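Local coordinates for tryptophan halogenase (Shewanella frigidimarina, PDB 2PYX), which probably acts as a flavin-dependent monooxygenase-type enzyme that binds FAD and halogenates tryptophan or a related substrate, at residues 10-15 with 43-48; 224-229 with 346-351. All coordinates share one frame; numbering follows the deposited sequence.

Interaction 1. Residues 10-15 with 43-48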
loop_
_atom_site.group_PDB
_atom_site.type_symbol
_atom_site.label_atom_id
_atom_site.label_comp_id
_atom_site.label_asym_id
_atom_site.label_seq_id
_atom_site.Cartn_x
_atom_site.Cartn_y
_atom_site.Cartn_z
ATOM N N ILE A 10 -15.858 21.536 2.399
ATOM C CA ILE A 10 -15.148 20.322 2.793
ATOM C C ILE A 10 -13.945 20.715 3.620
ATOM O O ILE A 10 -13.107 21.490 3.152
ATOM C CB ILE A 10 -14.608 19.566 1.563
ATOM C CG1 ILE A 10 -15.676 19.426 0.480
ATOM C CG2 ILE A 10 -14.097 18.193 2.005
ATOM C CD1 ILE A 10 -16.896 18.713 0.914
ATOM N N ILE A 11 -13.868 20.184 4.847
ATOM C CA ILE A 11 -12.819 20.455 5.784
ATOM C C ILE A 11 -12.022 19.192 6.060
ATOM O O ILE A 11 -12.591 18.180 6.544
ATOM C CB ILE A 11 -13.359 21.028 7.125
ATOM C CG1 ILE A 11 -14.327 22.200 6.891
ATOM C CG2 ILE A 11 -12.216 21.393 8.030
ATOM C CD1 ILE A 11 -13.722 23.323 6.182
ATOM N N ILE A 12 -10.732 19.227 5.750
ATOM C CA ILE A 12 -9.789 18.138 5.999
ATOM C C ILE A 12 -8.972 18.471 7.225
ATOM O O ILE A 12 -8.328 19.520 7.282
ATOM C CB ILE A 12 -8.863 17.931 4.787
ATOM C CG1 ILE A 12 -9.689 17.664 3.515
ATOM C CG2 ILE A 12 -7.854 16.862 5.097
ATOM C CD1 ILE A 12 -8.878 17.817 2.258
ATOM N N VAL A 13 -8.999 17.583 8.212
ATOM C CA VAL A 13 -8.349 17.833 9.477
ATOM C C VAL A 13 -7.120 16.946 9.522
ATOM O O VAL A 13 -7.231 15.708 9.699
ATOM C CB VAL A 13 -9.289 17.569 10.668
ATOM C CG1 VAL A 13 -8.605 17.964 11.968
ATOM C CG2 VAL A 13 -10.574 18.379 10.504
ATOM N N GLY A 14 -5.956 17.570 9.334
ATOM C CA GLY A 14 -4.719 16.861 9.213
ATOM C C GLY A 14 -4.126 16.947 7.822
ATOM O O GLY A 14 -4.845 16.939 6.827
ATOM N N GLY A 15 -2.802 17.067 7.768
ATOM C CA GLY A 15 -2.086 17.079 6.534
ATOM C C GLY A 15 -1.485 15.712 6.219
ATOM O O GLY A 15 -2.165 14.668 6.228
ATOM N N LEU A 43 -16.279 22.965 -5.164
ATOM C CA LEU A 43 -15.929 22.649 -3.805
ATOM C C LEU A 43 -15.012 23.708 -3.222
ATOM O O LEU A 43 -14.063 24.158 -3.882
ATOM C CB LEU A 43 -15.168 21.317 -3.692
ATOM C CG LEU A 43 -15.903 20.084 -4.218
ATOM C CD1 LEU A 43 -15.046 18.866 -3.954
ATOM C CD2 LEU A 43 -17.270 19.932 -3.597
ATOM N N ASN A 44 -15.275 24.028 -1.969
ATOM C CA ASN A 44 -14.419 24.903 -1.183
ATOM C C ASN A 44 -13.734 24.016 -0.163
ATOM O O ASN A 44 -14.343 23.581 0.821
ATOM C CB ASN A 44 -15.229 26.009 -0.495
ATOM C CG ASN A 44 -14.343 27.006 0.256
ATOM O OD1 ASN A 44 -13.198 27.233 -0.117
ATOM N ND2 ASN A 44 -14.880 27.587 1.332
ATOM N N ILE A 45 -12.472 23.703 -0.437
ATOM C CA ILE A 45 -11.719 22.746 0.360
ATOM C C ILE A 45 -10.689 23.472 1.233
ATOM O O ILE A 45 -9.883 24.251 0.723
ATOM C CB ILE A 45 -10.989 21.755 -0.555
ATOM C CG1 ILE A 45 -11.940 21.035 -1.512
ATOM C CG2 ILE A 45 -10.188 20.750 0.292
ATOM C CD1 ILE A 45 -11.205 20.454 -2.677
ATOM N N THR A 46 -10.756 23.244 2.539
ATOM C CA THR A 46 -9.819 23.784 3.505
ATOM C C THR A 46 -9.159 22.627 4.250
ATOM O O THR A 46 -9.843 21.716 4.733
ATOM C CB THR A 46 -10.545 24.705 4.510
ATOM O OG1 THR A 46 -11.196 25.785 3.814
ATOM C CG2 THR A 46 -9.571 25.263 5.575
ATOM N N LEU A 47 -7.843 22.692 4.387
ATOM C CA LEU A 47 -7.065 21.733 5.115
ATOM C C LEU A 47 -6.458 22.411 6.329
ATOM O O LEU A 47 -5.718 23.393 6.168
ATOM C CB LEU A 47 -6.002 21.060 4.230
ATOM C CG LEU A 47 -5.272 19.842 4.850
ATOM C CD1 LEU A 47 -4.813 18.891 3.767
ATOM C CD2 LEU A 47 -4.070 20.267 5.657
ATOM N N ILE A 48 -6.769 21.901 7.519
ATOM C CA ILE A 48 -6.237 22.427 8.789
ATOM C C ILE A 48 -5.173 21.440 9.238
ATOM O O ILE A 48 -5.467 20.273 9.530
ATOM C CB ILE A 48 -7.318 22.559 9.878
ATOM C CG1 ILE A 48 -8.458 23.461 9.409
ATOM C CG2 ILE A 48 -6.659 23.100 11.177
ATOM C CD1 ILE A 48 -9.694 23.435 10.289
#
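I12 lies across two neighbours on the strand 44-48: its CD1 reaches back to I45 CG2 (3.8 Å), while its CG2 branch meets L47 CD1 (3.9 Å). The torsions divide the work. With CG1 beside the backbone N (chi1 -57°) and the chain then extended, CD1 is carried toward I45, and CG2, opposite the backbone N, is left facing L47. L47 takes the other common turn, CG opposite its own backbone N (chi1 -170°), which sets its forked end against the G14-G15 loop: CG is 3.5 Å from G14 O, and CD2 is 3.9 Å from G15 CA. G14 O is buried here against these carbons and has no polar partner in the model.

I11 and T46 share the other face and run side by side, I11 CD1 resting on T46 CB at 3.8 Å, while I11 CG2 packs against I48 CD1. At the start of the pair, I10 CG1 only loosely approaches L43 CD2.

Five nearly straight backbone hydrogen bonds, from I10 N to N44 O through to G14 N to I48 O, hold the parallel strands in register. I12, I45 and L47 also pack on helix 16-31, against A23, L26 and W20. Strand, glycine-rich loop, helix and parallel return strand form the beta-alpha-beta crossover of a Rossmann-type dinucleotide-binding fold, with G14 opening a GxGxxG-like pattern and G15 predicted to bind FAD.

Interaction 2. Residues 224-229 with 346-351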
loop_
_atom_site.group_PDB
_atom_site.type_symbol
_atom_site.label_atom_id
_atom_site.label_comp_id
_atom_site.label_asym_id
_atom_site.label_seq_id
_atom_site.Cartn_x
_atom_site.Cartn_y
_atom_site.Cartn_z
ATOM N N LEU A 224 -18.755 18.508 5.396
ATOM C CA LEU A 224 -18.176 17.188 5.360
ATOM C C LEU A 224 -16.784 17.354 5.925
ATOM O O LEU A 224 -16.044 18.257 5.508
ATOM C CB LEU A 224 -18.103 16.682 3.928
ATOM C CG LEU A 224 -17.656 15.240 3.796
ATOM C CD1 LEU A 224 -18.631 14.239 4.371
ATOM C CD2 LEU A 224 -17.420 14.958 2.326
ATOM N N PHE A 225 -16.439 16.519 6.901
ATOM C CA PHE A 225 -15.178 16.596 7.606
ATOM C C PHE A 225 -14.359 15.334 7.356
ATOM O O PHE A 225 -14.891 14.227 7.517
ATOM C CB PHE A 225 -15.447 16.784 9.092
ATOM C CG PHE A 225 -16.031 18.111 9.391
ATOM C CD1 PHE A 225 -17.385 18.344 9.238
ATOM C CD2 PHE A 225 -15.188 19.181 9.743
ATOM C CE1 PHE A 225 -17.920 19.639 9.460
ATOM C CE2 PHE A 225 -15.752 20.458 9.962
ATOM C CZ PHE A 225 -17.071 20.671 9.824
ATOM N N ILE A 226 -13.088 15.494 6.985
ATOM C CA ILE A 226 -12.258 14.352 6.687
ATOM C C ILE A 226 -11.280 14.231 7.822
ATOM O O ILE A 226 -10.503 15.170 8.080
ATOM C CB ILE A 226 -11.491 14.515 5.371
ATOM C CG1 ILE A 226 -12.358 15.026 4.236
ATOM C CG2 ILE A 226 -10.787 13.207 5.030
ATOM C CD1 ILE A 226 -13.561 14.247 3.963
ATOM N N ASP A 227 -11.285 13.093 8.511
ATOM C CA ASP A 227 -10.372 12.883 9.609
ATOM C C ASP A 227 -9.060 12.298 9.074
ATOM O O ASP A 227 -8.997 11.114 8.744
ATOM C CB ASP A 227 -10.985 11.945 10.649
ATOM C CG ASP A 227 -10.153 11.837 11.909
ATOM O OD1 ASP A 227 -8.996 12.253 11.893
ATOM O OD2 ASP A 227 -10.652 11.284 12.908
ATOM N N CYS A 228 -8.027 13.140 9.008
ATOM C CA CYS A 228 -6.677 12.763 8.671
ATOM C C CYS A 228 -5.714 12.994 9.862
ATOM O O CYS A 228 -4.527 13.290 9.687
ATOM C CB CYS A 228 -6.259 13.538 7.417
ATOM S SG CYS A 228 -7.236 13.066 5.974
ATOM N N THR A 229 -6.237 12.835 11.074
ATOM C CA THR A 229 -5.459 13.127 12.287
ATOM C C THR A 229 -4.523 11.982 12.738
ATOM O O THR A 229 -3.870 12.088 13.796
ATOM C CB THR A 229 -6.389 13.491 13.461
ATOM O OG1 THR A 229 -7.233 12.380 13.825
ATOM C CG2 THR A 229 -7.193 14.701 13.117
ATOM N N ASN A 346 -21.256 12.842 9.074
ATOM C CA ASN A 346 -20.631 13.615 7.979
ATOM C C ASN A 346 -19.129 13.673 8.099
ATOM O O ASN A 346 -18.489 14.653 7.706
ATOM C CB ASN A 346 -21.208 15.037 7.890
ATOM C CG ASN A 346 -20.954 15.851 9.111
ATOM O OD1 ASN A 346 -20.767 15.344 10.237
ATOM N ND2 ASN A 346 -20.928 17.191 8.914
ATOM N N CYS A 347 -18.556 12.585 8.627
ATOM C CA CYS A 347 -17.131 12.472 8.868
ATOM C C CYS A 347 -16.610 11.183 8.244
ATOM O O CYS A 347 -17.127 10.095 8.517
ATOM C CB CYS A 347 -16.808 12.477 10.365
ATOM S SG CYS A 347 -15.034 12.276 10.744
ATOM N N ILE A 348 -15.579 11.321 7.417
ATOM C CA ILE A 348 -14.902 10.149 6.862
ATOM C C ILE A 348 -13.420 10.180 7.246
ATOM O O ILE A 348 -12.744 11.196 7.151
ATOM C CB ILE A 348 -15.174 10.029 5.341
ATOM C CG1 ILE A 348 -14.671 8.690 4.780
ATOM C CG2 ILE A 348 -14.638 11.228 4.571
ATOM C CD1 ILE A 348 -14.990 8.488 3.301
ATOM N N ALA A 349 -12.918 9.032 7.707
ATOM C CA ALA A 349 -11.540 8.906 8.135
ATOM C C ALA A 349 -10.690 8.366 6.980
ATOM O O ALA A 349 -11.057 7.381 6.320
ATOM C CB ALA A 349 -11.402 8.012 9.348
ATOM N N ILE A 350 -9.547 9.001 6.762
ATOM C CA ILE A 350 -8.633 8.605 5.698
ATOM C C ILE A 350 -7.211 8.537 6.282
ATOM O O ILE A 350 -6.771 9.463 6.997
ATOM C CB ILE A 350 -8.720 9.554 4.477
ATOM C CG1 ILE A 350 -10.168 9.586 3.957
ATOM C CG2 ILE A 350 -7.727 9.186 3.392
ATOM C CD1 ILE A 350 -10.427 10.362 2.681
ATOM N N GLY A 351 -6.522 7.445 5.993
ATOM C CA GLY A 351 -5.233 7.178 6.570
ATOM C C GLY A 351 -5.355 6.455 7.898
ATOM O O GLY A 351 -6.303 5.660 8.098
#
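F225 and N346 meet through both backbone and side chain: F225 N donates to N346 O (2.9 Å), and N346 ND2 lies in the ring plane at the edge of F225, 3.7 Å from CD1. That amide nitrogen is hydrogen-bonded elsewhere, to I209 O and Q223 O. I348 N then donates to F225 O, D227 N to I348 O (2.8 Å) and I350 N to D227 O. I226 CG2 packs on I350 CD1 at 3.7 Å.

The D227 carboxylate, with CG opposite the backbone N (chi1 -172°), turns toward the residues that follow its strand. OD1 receives T229 N (2.9 Å) in an Asx turn and T229 OG1 (2.6 Å) on its syn lone pair, while OD2 takes the backbone N of L235 and L236. T229 OG1 is also hydrogen-bonded to L234 N. Replacing D227 by an alanine removes both oxygens, which would probably leave the amides of L235 and L236 and the T229 N and OG1 without these acceptors and let the turn shift.

Helix 234-239 covers the face of F225, C347 and A349 through L235 and L236; helix 363-377 packs L375 and T371 against I226, I348 and I350. Strand 9-13 flanks 224-227 along its other edge.

Interactions 1 and 2 belong to one sheet and join where strand 9-13 lies beside 224-227, their centres about 9 Å apart. I11 O and I226 N, at 2.8 Å, and V13 O and C228 N, also at 2.8 Å, probably hydrogen-bond across this seam, and I11 CB packs on F225 CD2 at 3.7 Å. Strands 44-49, 9-13, 224-227 and 347-349 follow one another in that order as a parallel run within the sheet. Both contacts approach the predicted FAD site: the I48 side chain is about 4 Å from that of V198, and the C228 side chain is about 4 Å from that of A18. The C228 side chain also lies about 6 Å from a bound tartrate, probably from crystallisation.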